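Local atomic coordinates of chitin oligosaccahride binding protein NagB1 (Paenibacillus sp. FPU-7, PDB entry 7EHP), a protein that binds chitin oligosaccharides such as N,N'-diacetylchitobiose and is probably the solute-binding component of a bacterial uptake system. Residues L175-R178 and D183-P186. Sequence-based numbering, arbitrary orientation.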
ATOM      1  N   LEU A 175      -2.307  10.897   8.900  1.00 13.98           N
ATOM      2  CA  LEU A 175      -2.717  12.073   9.654  1.00 16.29           C
ATOM      3  C   LEU A 175      -3.161  11.702  11.064  1.00 17.06           C
ATOM      4  O   LEU A 175      -2.728  12.340  12.023  1.00 21.67           O
ATOM      5  CB  LEU A 175      -3.814  12.822   8.901  1.00 15.68           C
ATOM      6  CG  LEU A 175      -3.240  13.897   7.970  1.00 20.77           C
ATOM      7  CD1 LEU A 175      -4.354  14.538   7.135  1.00 17.19           C
ATOM      8  CD2 LEU A 175      -2.512  14.949   8.797  1.00 21.80           C
ATOM      9  N   TRP A 176      -4.009  10.669  11.230  1.00 14.11           N
ATOM     10  CA  TRP A 176      -4.429  10.411  12.612  1.00 15.32           C
ATOM     11  C   TRP A 176      -3.323   9.726  13.406  1.00 21.83           C
ATOM     12  O   TRP A 176      -3.314   9.817  14.635  1.00 22.63           O
ATOM     13  CB  TRP A 176      -5.731   9.572  12.754  1.00 16.26           C
ATOM     14  CG  TRP A 176      -5.614   8.037  12.591  1.00 16.30           C
ATOM     15  CD1 TRP A 176      -5.147   7.173  13.534  1.00 17.01           C
ATOM     16  CD2 TRP A 176      -6.170   7.206  11.546  1.00 13.15           C
ATOM     17  NE1 TRP A 176      -5.243   5.874  13.099  1.00 16.70           N
ATOM     18  CE2 TRP A 176      -5.871   5.862  11.884  1.00 19.52           C
ATOM     19  CE3 TRP A 176      -6.833   7.462  10.334  1.00 16.46           C
ATOM     20  CZ2 TRP A 176      -6.214   4.782  11.059  1.00 16.56           C
ATOM     21  CZ3 TRP A 176      -7.166   6.394   9.517  1.00 14.28           C
ATOM     22  CH2 TRP A 176      -6.858   5.066   9.884  1.00 17.55           C
ATOM     23  N   VAL A 177      -2.394   9.032  12.738  1.00 18.89           N
ATOM     24  CA  VAL A 177      -1.236   8.492  13.447  1.00 17.36           C
ATOM     25  C   VAL A 177      -0.289   9.621  13.847  1.00 17.61           C
ATOM     26  O   VAL A 177       0.312   9.590  14.931  1.00 21.93           O
ATOM     27  CB  VAL A 177      -0.509   7.414  12.610  1.00 21.14           C
ATOM     28  CG1 VAL A 177       0.881   7.082  13.220  1.00 16.75           C
ATOM     29  CG2 VAL A 177      -1.371   6.139  12.484  1.00 18.49           C
ATOM     30  N   ARG A 178      -0.138  10.632  12.994  1.00 16.01           N
ATOM     31  CA  ARG A 178       0.602  11.828  13.396  1.00 22.54           C
ATOM     32  C   ARG A 178       0.063  12.396  14.706  1.00 21.77           C
ATOM     33  O   ARG A 178       0.831  12.743  15.615  1.00 17.64           O
ATOM     34  CB  ARG A 178       0.531  12.899  12.302  1.00 16.61           C
ATOM     35  CG  ARG A 178       1.573  12.743  11.177  1.00 17.64           C
ATOM     36  CD  ARG A 178       2.908  13.399  11.480  1.00 21.98           C
ATOM     37  NE  ARG A 178       3.865  13.172  10.398  1.00 20.57           N
ATOM     38  CZ  ARG A 178       4.451  11.998  10.148  1.00 22.65           C
ATOM     39  NH1 ARG A 178       4.189  10.957  10.917  1.00 19.31           N
ATOM     40  NH2 ARG A 178       5.302  11.861   9.133  1.00 20.85           N
ATOM     41  N   ASP A 183       0.299   3.630  17.924  1.00 24.50           N
ATOM     42  CA  ASP A 183      -0.357   2.706  18.841  1.00 24.01           C
ATOM     43  C   ASP A 183      -1.883   2.901  18.898  1.00 27.22           C
ATOM     44  O   ASP A 183      -2.581   2.088  19.527  1.00 22.96           O
ATOM     45  CB  ASP A 183       0.288   2.866  20.227  1.00 34.20           C
ATOM     46  CG  ASP A 183       0.170   1.612  21.087  1.00 49.26           C
ATOM     47  OD1 ASP A 183      -0.952   1.121  21.346  1.00 48.53           O
ATOM     48  OD2 ASP A 183       1.240   1.065  21.441  1.00 58.54           O
ATOM     49  N   SER A 184      -2.420   3.929  18.230  1.00 21.68           N
ATOM     50  CA  SER A 184      -3.868   4.108  18.181  1.00 19.04           C
ATOM     51  C   SER A 184      -4.558   2.947  17.470  1.00 23.77           C
ATOM     52  O   SER A 184      -5.646   2.515  17.877  1.00 19.09           O
ATOM     53  CB  SER A 184      -4.200   5.422  17.486  1.00 24.26           C
ATOM     54  OG  SER A 184      -3.677   5.423  16.173  1.00 20.87           O
ATOM     55  N   VAL A 185      -3.948   2.424  16.409  1.00 23.28           N
ATOM     56  CA  VAL A 185      -4.654   1.455  15.574  1.00 17.32           C
ATOM     57  C   VAL A 185      -4.725   0.097  16.280  1.00 16.69           C
ATOM     58  O   VAL A 185      -5.831  -0.453  16.410  1.00 16.86           O
ATOM     59  CB  VAL A 185      -4.018   1.359  14.174  1.00 14.71           C
ATOM     60  CG1 VAL A 185      -4.900   0.513  13.256  1.00 17.84           C
ATOM     61  CG2 VAL A 185      -3.800   2.739  13.589  1.00 14.71           C
ATOM     62  N   PRO A 186      -3.619  -0.484  16.775  1.00 21.16           N
ATOM     63  CA  PRO A 186      -3.779  -1.683  17.622  1.00 21.84           C
ATOM     64  C   PRO A 186      -4.696  -1.435  18.812  1.00 20.16           C
ATOM     65  O   PRO A 186      -5.451  -2.326  19.223  1.00 25.76           O
ATOM     66  CB  PRO A 186      -2.337  -1.975  18.059  1.00 24.24           C
ATOM     67  CG  PRO A 186      -1.510  -1.428  16.966  1.00 22.66           C
ATOM     68  CD  PRO A 186      -2.190  -0.117  16.692  1.00 17.49           C
TER
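The indole edge of W176 meets S184 and V185 where helix 165-180 gives way to helix 184-190, two consecutive helices joined by a short connection within the bacterial extracellular solute-binding protein fold. The two helices are so close in sequence that they pack directly on each other, V177 and S184 bringing their CA atoms to 7.0 Å.

The apolar part of the contact centres on one methyl group. V185 CG2 lies at the indole edge, near the ring plane, 3.5 Å from W176 NE1 and 4.0 Å from W176 CZ2, and the two side chains cross at about a right angle. V177 adds its own branch, CG2 coming within 4.3 Å of V185 CG2, so that this methyl is shared between a flat ring and a second branched chain. Valine suits both places, since its compact branched side chain puts a methyl beside its neighbour while its single torsion leaves little freedom to turn.

W176 holds CG between its backbone N and carbonyl carbon (chi1 80°), which carries the indole out toward the second helix. Its ring also meets W195 and F353 edge-to-face, and the W176 side chain lies about 10 Å from a bound N-acetylglucosamine. Replacing the indole with the single methyl of an alanine is likely to open a gap beside V185 CG2 and to deprive both W195 and F353 of an edge-to-face aromatic neighbour.

The polar element is small. Serine suits its place because its short hydroxyl can reach back to the preceding connection, where S184 OG is hydrogen-bonded to the carbonyl oxygen of G181. With that bond made, the same oxygen sits in the plane of the indole at its pyrrole edge, S184 OG lying 3.5 Å from W176 CD1.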